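Local coordinates for centrosomal protein of 104 kDa (Homo sapiens, PDB 5LPH) that is required for cilium formation and for the integrity of the ciliary tip, here represented by its tubulin-binding TOG domain, at residues A[46-56]-A[88-99]. Residues are numbered along the deposited sequence; the frame is centred on the assembly and turned at random.
Sequences VLGETLVAEAY and NTLRASVFLVRR
The guanidinium of Arg-99 lies flat on the ring of Tyr-56, planes 10° apart, with Arg-99 CZ 3.6 Å from the centroid of the Tyr-56 ring in a cation-pi stack. Arg-99 CD adds a CH-pi contact over the same face. CG of Arg-99 stands between backbone N and carbonyl carbon (chi1 70°), and a bend farther along the chain, at chi3, lays the flat group over the ring. Tyr-56 OH lies at the edge of the Phe-95 ring, 3.4 Å from Phe-95 CZ, the two side chains crossing at about a right angle. Next to this, Leu-96 enters as a knob among Leu-47, Leu-51, Ala-55 and Tyr-56: Leu-96 CD1 meets Leu-47 CD1 tip to tip at 3.6 Å, while Leu-96 CD2 rests 3.9 Å from Ala-55 CB. Farther along, Ala-92 CB packs against Leu-47 CG at 3.8 Å, and Val-46 CG1 sits 3.6 Å from Thr-89 CA. Gly-48, with a positive phi that favours glycine, separates helix 41-47 from helix 49-56; side chains of both meet helix 83-100. In the second shell, Glu-39 hydrogen-bonds Tyr-56 OH, and Leu-70 of helix 60-76 touches both Leu-47 and Ser-93. A leucine in place of Tyr-56 would probably leave the Arg-99 guanidinium without its aromatic platform and Glu-39 without its hydroxyl partner. With no hydrogen bond between the segments, the N-terminal helices of this HEAT-type TOG array hold helix 83-100, nearly parallel to helix 49-56, by apolar packing around Leu-96 and a stack that probably stabilises the Arg-99 charge at the partly exposed end.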
ATOM      1  N   VAL A  46      22.764   2.025 -14.019  1.00 40.86           N
ATOM      2  CA  VAL A  46      22.844   0.846 -13.153  1.00 40.72           C
ATOM      3  C   VAL A  46      22.416  -0.435 -13.873  1.00 40.43           C
ATOM      4  O   VAL A  46      23.078  -1.466 -13.759  1.00 41.13           O
ATOM      5  CB  VAL A  46      21.980   1.056 -11.887  1.00 43.12           C
ATOM      6  CG1 VAL A  46      21.951  -0.194 -11.010  1.00 42.89           C
ATOM      7  CG2 VAL A  46      22.485   2.258 -11.095  1.00 43.05           C
ATOM      8  N   LEU A  47      21.299  -0.372 -14.595  1.00 40.85           N
ATOM      9  CA  LEU A  47      20.701  -1.557 -15.234  1.00 41.53           C
ATOM     10  C   LEU A  47      21.002  -1.693 -16.723  1.00 41.99           C
ATOM     11  O   LEU A  47      20.789  -2.769 -17.283  1.00 46.52           O
ATOM     12  CB  LEU A  47      19.181  -1.535 -15.049  1.00 40.75           C
ATOM     13  CG  LEU A  47      18.696  -1.412 -13.606  1.00 40.61           C
ATOM     14  CD1 LEU A  47      17.185  -1.268 -13.592  1.00 41.60           C
ATOM     15  CD2 LEU A  47      19.143  -2.609 -12.781  1.00 40.67           C
ATOM     16  N   GLY A  48      21.457  -0.614 -17.359  1.00 41.90           N
ATOM     17  CA  GLY A  48      21.741  -0.602 -18.793  1.00 41.42           C
ATOM     18  C   GLY A  48      20.549  -0.081 -19.572  1.00 41.53           C
ATOM     19  O   GLY A  48      19.397  -0.217 -19.137  1.00 41.71           O
ATOM     20  N   GLU A  49      20.824   0.510 -20.728  1.00 40.61           N
ATOM     21  CA  GLU A  49      19.783   1.114 -21.551  1.00 42.12           C
ATOM     22  C   GLU A  49      18.802   0.095 -22.130  1.00 40.74           C
ATOM     23  O   GLU A  49      17.625   0.395 -22.250  1.00 41.25           O
ATOM     24  CB  GLU A  49      20.399   1.925 -22.691  1.00 44.72           C
ATOM     25  CG  GLU A  49      19.390   2.788 -23.436  1.00 47.72           C
ATOM     26  CD  GLU A  49      20.036   3.723 -24.440  1.00 50.30           C
ATOM     27  OE1 GLU A  49      19.493   4.827 -24.659  1.00 51.95           O
ATOM     28  OE2 GLU A  49      21.082   3.355 -25.016  1.00 52.86           O
ATOM     29  N   THR A  50      19.288  -1.090 -22.490  1.00 40.91           N
ATOM     30  CA  THR A  50      18.460  -2.130 -23.114  1.00 43.36           C
ATOM     31  C   THR A  50      17.290  -2.523 -22.215  1.00 41.25           C
ATOM     32  O   THR A  50      16.136  -2.500 -22.643  1.00 41.39           O
ATOM     33  CB  THR A  50      19.295  -3.391 -23.458  1.00 45.00           C
ATOM     34  OG1 THR A  50      20.303  -3.043 -24.411  1.00 45.71           O
ATOM     35  CG2 THR A  50      18.421  -4.509 -24.056  1.00 46.72           C
ATOM     36  N   LEU A  51      17.604  -2.874 -20.972  1.00 39.73           N
ATOM     37  CA  LEU A  51      16.594  -3.294 -20.008  1.00 39.43           C
ATOM     38  C   LEU A  51      15.603  -2.168 -19.694  1.00 38.05           C
ATOM     39  O   LEU A  51      14.403  -2.427 -19.570  1.00 37.24           O
ATOM     40  CB  LEU A  51      17.256  -3.821 -18.731  1.00 40.42           C
ATOM     41  CG  LEU A  51      16.384  -4.694 -17.818  1.00 42.05           C
ATOM     42  CD1 LEU A  51      17.255  -5.693 -17.068  1.00 42.43           C
ATOM     43  CD2 LEU A  51      15.552  -3.864 -16.844  1.00 42.83           C
ATOM     44  N   VAL A  52      16.084  -0.932 -19.578  1.00 36.28           N
ATOM     45  CA  VAL A  52      15.185   0.201 -19.288  1.00 35.94           C
ATOM     46  C   VAL A  52      14.245   0.468 -20.471  1.00 36.23           C
ATOM     47  O   VAL A  52      13.059   0.730 -20.270  1.00 37.51           O
ATOM     48  CB  VAL A  52      15.955   1.483 -18.895  1.00 35.24           C
ATOM     49  CG1 VAL A  52      15.020   2.676 -18.753  1.00 34.94           C
ATOM     50  CG2 VAL A  52      16.700   1.266 -17.586  1.00 36.51           C
ATOM     51  N   ALA A  53      14.778   0.396 -21.689  1.00 36.37           N
ATOM     52  CA  ALA A  53      13.983   0.568 -22.911  1.00 36.61           C
ATOM     53  C   ALA A  53      12.878  -0.489 -23.032  1.00 36.28           C
ATOM     54  O   ALA A  53      11.749  -0.154 -23.362  1.00 33.76           O
ATOM     55  CB  ALA A  53      14.880   0.536 -24.142  1.00 37.02           C
ATOM     56  N   GLU A  54      13.220  -1.751 -22.770  1.00 37.58           N
ATOM     57  CA  GLU A  54      12.238  -2.841 -22.674  1.00 41.04           C
ATOM     58  C   GLU A  54      11.084  -2.498 -21.721  1.00 42.25           C
ATOM     59  O   GLU A  54       9.909  -2.613 -22.086  1.00 43.59           O
ATOM     60  CB  GLU A  54      12.885  -4.124 -22.156  1.00 44.35           C
ATOM     61  CG  GLU A  54      13.518  -5.047 -23.174  1.00 47.30           C
ATOM     62  CD  GLU A  54      13.757  -6.422 -22.565  1.00 50.57           C
ATOM     63  OE1 GLU A  54      14.649  -6.521 -21.696  1.00 54.08           O
ATOM     64  OE2 GLU A  54      13.036  -7.385 -22.927  1.00 52.73           O
ATOM     65  N   ALA A  55      11.441  -2.076 -20.507  1.00 40.46           N
ATOM     66  CA  ALA A  55      10.469  -1.730 -19.461  1.00 38.90           C
ATOM     67  C   ALA A  55       9.540  -0.578 -19.826  1.00 37.53           C
ATOM     68  O   ALA A  55       8.400  -0.554 -19.375  1.00 38.05           O
ATOM     69  CB  ALA A  55      11.189  -1.418 -18.152  1.00 38.55           C
ATOM     70  N   TYR A  56      10.026   0.364 -20.634  1.00 38.30           N
ATOM     71  CA  TYR A  56       9.250   1.546 -21.051  1.00 39.16           C
ATOM     72  C   TYR A  56       8.433   1.384 -22.336  1.00 40.60           C
ATOM     73  O   TYR A  56       7.583   2.230 -22.626  1.00 44.08           O
ATOM     74  CB  TYR A  56      10.179   2.756 -21.233  1.00 39.83           C
ATOM     75  CG  TYR A  56      10.350   3.598 -19.988  1.00 40.30           C
ATOM     76  CD1 TYR A  56      11.202   3.194 -18.962  1.00 40.46           C
ATOM     77  CD2 TYR A  56       9.680   4.806 -19.845  1.00 40.40           C
ATOM     78  CE1 TYR A  56      11.368   3.963 -17.824  1.00 41.46           C
ATOM     79  CE2 TYR A  56       9.840   5.586 -18.706  1.00 41.33           C
ATOM     80  CZ  TYR A  56      10.684   5.154 -17.698  1.00 40.75           C
ATOM     81  OH  TYR A  56      10.863   5.899 -16.564  1.00 40.75           O
ATOM     82  N   ASN A  88      22.434   0.490  -5.118  1.00 54.55           N
ATOM     83  CA  ASN A  88      22.101   1.153  -6.391  1.00 53.46           C
ATOM     84  C   ASN A  88      21.188   0.289  -7.259  1.00 49.38           C
ATOM     85  O   ASN A  88      20.204   0.775  -7.816  1.00 43.35           O
ATOM     86  CB  ASN A  88      23.365   1.492  -7.197  1.00 56.13           C
ATOM     87  CG  ASN A  88      24.169   2.623  -6.590  1.00 57.72           C
ATOM     88  OD1 ASN A  88      23.638   3.462  -5.862  1.00 61.48           O
ATOM     89  ND2 ASN A  88      25.463   2.651  -6.893  1.00 58.43           N
ATOM     90  N   THR A  89      21.534  -0.991  -7.362  1.00 47.46           N
ATOM     91  CA  THR A  89      20.750  -1.954  -8.122  1.00 49.06           C
ATOM     92  C   THR A  89      19.333  -2.113  -7.549  1.00 48.01           C
ATOM     93  O   THR A  89      18.359  -2.192  -8.303  1.00 45.40           O
ATOM     94  CB  THR A  89      21.485  -3.306  -8.194  1.00 50.96           C
ATOM     95  OG1 THR A  89      22.725  -3.126  -8.888  1.00 53.99           O
ATOM     96  CG2 THR A  89      20.676  -4.319  -8.937  1.00 51.67           C
ATOM     97  N   LEU A  90      19.233  -2.148  -6.223  1.00 48.63           N
ATOM     98  CA  LEU A  90      17.942  -2.171  -5.537  1.00 46.44           C
ATOM     99  C   LEU A  90      17.112  -0.926  -5.844  1.00 45.81           C
ATOM    100  O   LEU A  90      15.923  -1.050  -6.138  1.00 45.65           O
ATOM    101  CB  LEU A  90      18.136  -2.328  -4.026  1.00 45.56           C
ATOM    102  CG  LEU A  90      16.870  -2.397  -3.161  1.00 45.63           C
ATOM    103  CD1 LEU A  90      17.085  -3.331  -1.982  1.00 47.09           C
ATOM    104  CD2 LEU A  90      16.431  -1.027  -2.659  1.00 45.83           C
ATOM    105  N   ARG A  91      17.735   0.253  -5.776  1.00 45.76           N
ATOM    106  CA  ARG A  91      17.027   1.526  -6.005  0.50 45.98           C
ATOM    107  C   ARG A  91      16.558   1.691  -7.455  1.00 45.24           C
ATOM    108  O   ARG A  91      15.480   2.238  -7.707  1.00 43.55           O
ATOM    109  CB  ARG A  91      17.884   2.729  -5.564  0.50 46.85           C
ATOM    110  CG  ARG A  91      18.012   2.833  -4.045  0.50 48.36           C
ATOM    111  CD  ARG A  91      18.743   4.057  -3.513  0.50 49.35           C
ATOM    112  NE  ARG A  91      19.083   3.830  -2.103  0.50 50.37           N
ATOM    113  CZ  ARG A  91      18.450   4.381  -1.068  0.50 49.34           C
ATOM    114  NH1 ARG A  91      18.826   4.085   0.168  0.50 49.21           N
ATOM    115  NH2 ARG A  91      17.457   5.235  -1.264  0.50 48.50           N
ATOM    116  N   ALA A  92      17.363   1.212  -8.400  1.00 43.95           N
ATOM    117  CA  ALA A  92      16.997   1.243  -9.816  1.00 42.16           C
ATOM    118  C   ALA A  92      15.858   0.264 -10.113  1.00 41.31           C
ATOM    119  O   ALA A  92      14.958   0.569 -10.897  1.00 39.40           O
ATOM    120  CB  ALA A  92      18.199   0.912 -10.675  1.00 41.35           C
ATOM    121  N   SER A  93      15.913  -0.909  -9.486  1.00 40.45           N
ATOM    122  CA  SER A  93      14.865  -1.914  -9.625  1.00 41.44           C
ATOM    123  C   SER A  93      13.537  -1.457  -9.027  1.00 41.67           C
ATOM    124  O   SER A  93      12.484  -1.670  -9.626  1.00 44.26           O
ATOM    125  CB  SER A  93      15.305  -3.238  -9.004  1.00 40.67           C
ATOM    126  OG  SER A  93      16.462  -3.705  -9.670  1.00 40.33           O
ATOM    127  N   VAL A  94      13.595  -0.812  -7.866  1.00 40.88           N
ATOM    128  CA  VAL A  94      12.402  -0.243  -7.237  1.00 40.12           C
ATOM    129  C   VAL A  94      11.781   0.858  -8.106  1.00 40.16           C
ATOM    130  O   VAL A  94      10.553   0.970  -8.175  1.00 40.29           O
ATOM    131  CB  VAL A  94      12.702   0.251  -5.798  1.00 39.65           C
ATOM    132  CG1 VAL A  94      11.566   1.101  -5.245  1.00 40.23           C
ATOM    133  CG2 VAL A  94      12.943  -0.940  -4.883  1.00 39.08           C
ATOM    134  N   PHE A  95      12.625   1.656  -8.763  1.00 39.05           N
ATOM    135  CA  PHE A  95      12.158   2.676  -9.714  1.00 38.02           C
ATOM    136  C   PHE A  95      11.309   2.058 -10.845  1.00 37.81           C
ATOM    137  O   PHE A  95      10.260   2.599 -11.200  1.00 37.62           O
ATOM    138  CB  PHE A  95      13.346   3.485 -10.276  1.00 37.05           C
ATOM    139  CG  PHE A  95      12.980   4.409 -11.409  1.00 36.46           C
ATOM    140  CD1 PHE A  95      13.054   3.975 -12.729  1.00 36.08           C
ATOM    141  CD2 PHE A  95      12.573   5.712 -11.161  1.00 36.19           C
ATOM    142  CE1 PHE A  95      12.713   4.816 -13.776  1.00 36.23           C
ATOM    143  CE2 PHE A  95      12.235   6.563 -12.206  1.00 36.80           C
ATOM    144  CZ  PHE A  95      12.305   6.112 -13.516  1.00 36.23           C
ATOM    145  N   LEU A  96      11.764   0.935 -11.397  1.00 37.90           N
ATOM    146  CA  LEU A  96      11.021   0.227 -12.447  1.00 38.34           C
ATOM    147  C   LEU A  96       9.769  -0.491 -11.925  1.00 39.59           C
ATOM    148  O   LEU A  96       8.740  -0.479 -12.597  1.00 39.47           O
ATOM    149  CB  LEU A  96      11.926  -0.753 -13.202  1.00 37.64           C
ATOM    150  CG  LEU A  96      13.012  -0.137 -14.092  1.00 37.09           C
ATOM    151  CD1 LEU A  96      13.813  -1.243 -14.747  1.00 36.88           C
ATOM    152  CD2 LEU A  96      12.438   0.788 -15.157  1.00 36.59           C
ATOM    153  N   VAL A  97       9.856  -1.100 -10.740  1.00 41.01           N
ATOM    154  CA  VAL A  97       8.686  -1.711 -10.089  1.00 41.74           C
ATOM    155  C   VAL A  97       7.570  -0.689  -9.892  1.00 42.52           C
ATOM    156  O   VAL A  97       6.413  -0.954 -10.212  1.00 43.13           O
ATOM    157  CB  VAL A  97       9.067  -2.368  -8.740  1.00 43.09           C
ATOM    158  CG1 VAL A  97       7.853  -2.606  -7.839  1.00 42.80           C
ATOM    159  CG2 VAL A  97       9.795  -3.677  -8.998  1.00 42.72           C
ATOM    160  N   ARG A  98       7.935   0.486  -9.398  1.00 43.91           N
ATOM    161  CA  ARG A  98       6.983   1.572  -9.152  1.00 46.00           C
ATOM    162  C   ARG A  98       6.150   1.948 -10.387  1.00 45.25           C
ATOM    163  O   ARG A  98       4.951   2.180 -10.279  1.00 45.46           O
ATOM    164  CB  ARG A  98       7.736   2.800  -8.626  1.00 47.22           C
ATOM    165  CG  ARG A  98       6.875   3.977  -8.214  1.00 49.31           C
ATOM    166  CD  ARG A  98       7.746   5.134  -7.767  1.00 50.94           C
ATOM    167  NE  ARG A  98       7.017   6.402  -7.774  1.00 51.74           N
ATOM    168  CZ  ARG A  98       6.303   6.893  -6.761  1.00 55.74           C
ATOM    169  NH1 ARG A  98       6.183   6.231  -5.608  1.00 59.00           N
ATOM    170  NH2 ARG A  98       5.697   8.069  -6.899  1.00 56.09           N
ATOM    171  N   ARG A  99       6.787   2.025 -11.548  1.00 46.84           N
ATOM    172  CA  ARG A  99       6.069   2.369 -12.779  1.00 48.81           C
ATOM    173  C   ARG A  99       5.249   1.170 -13.300  1.00 44.91           C
ATOM    174  O   ARG A  99       4.099   1.340 -13.712  1.00 42.99           O
ATOM    175  CB  ARG A  99       7.013   3.015 -13.796  1.00 51.68           C
ATOM    176  CG  ARG A  99       8.059   2.144 -14.452  1.00 55.76           C
ATOM    177  CD  ARG A  99       8.749   2.892 -15.583  1.00 58.95           C
ATOM    178  NE  ARG A  99       8.017   2.827 -16.858  1.00 59.42           N
ATOM    179  CZ  ARG A  99       7.295   3.809 -17.417  1.00 60.51           C
ATOM    180  NH1 ARG A  99       7.159   5.010 -16.850  1.00 61.25           N
ATOM    181  NH2 ARG A  99       6.699   3.583 -18.588  1.00 60.88           N
TER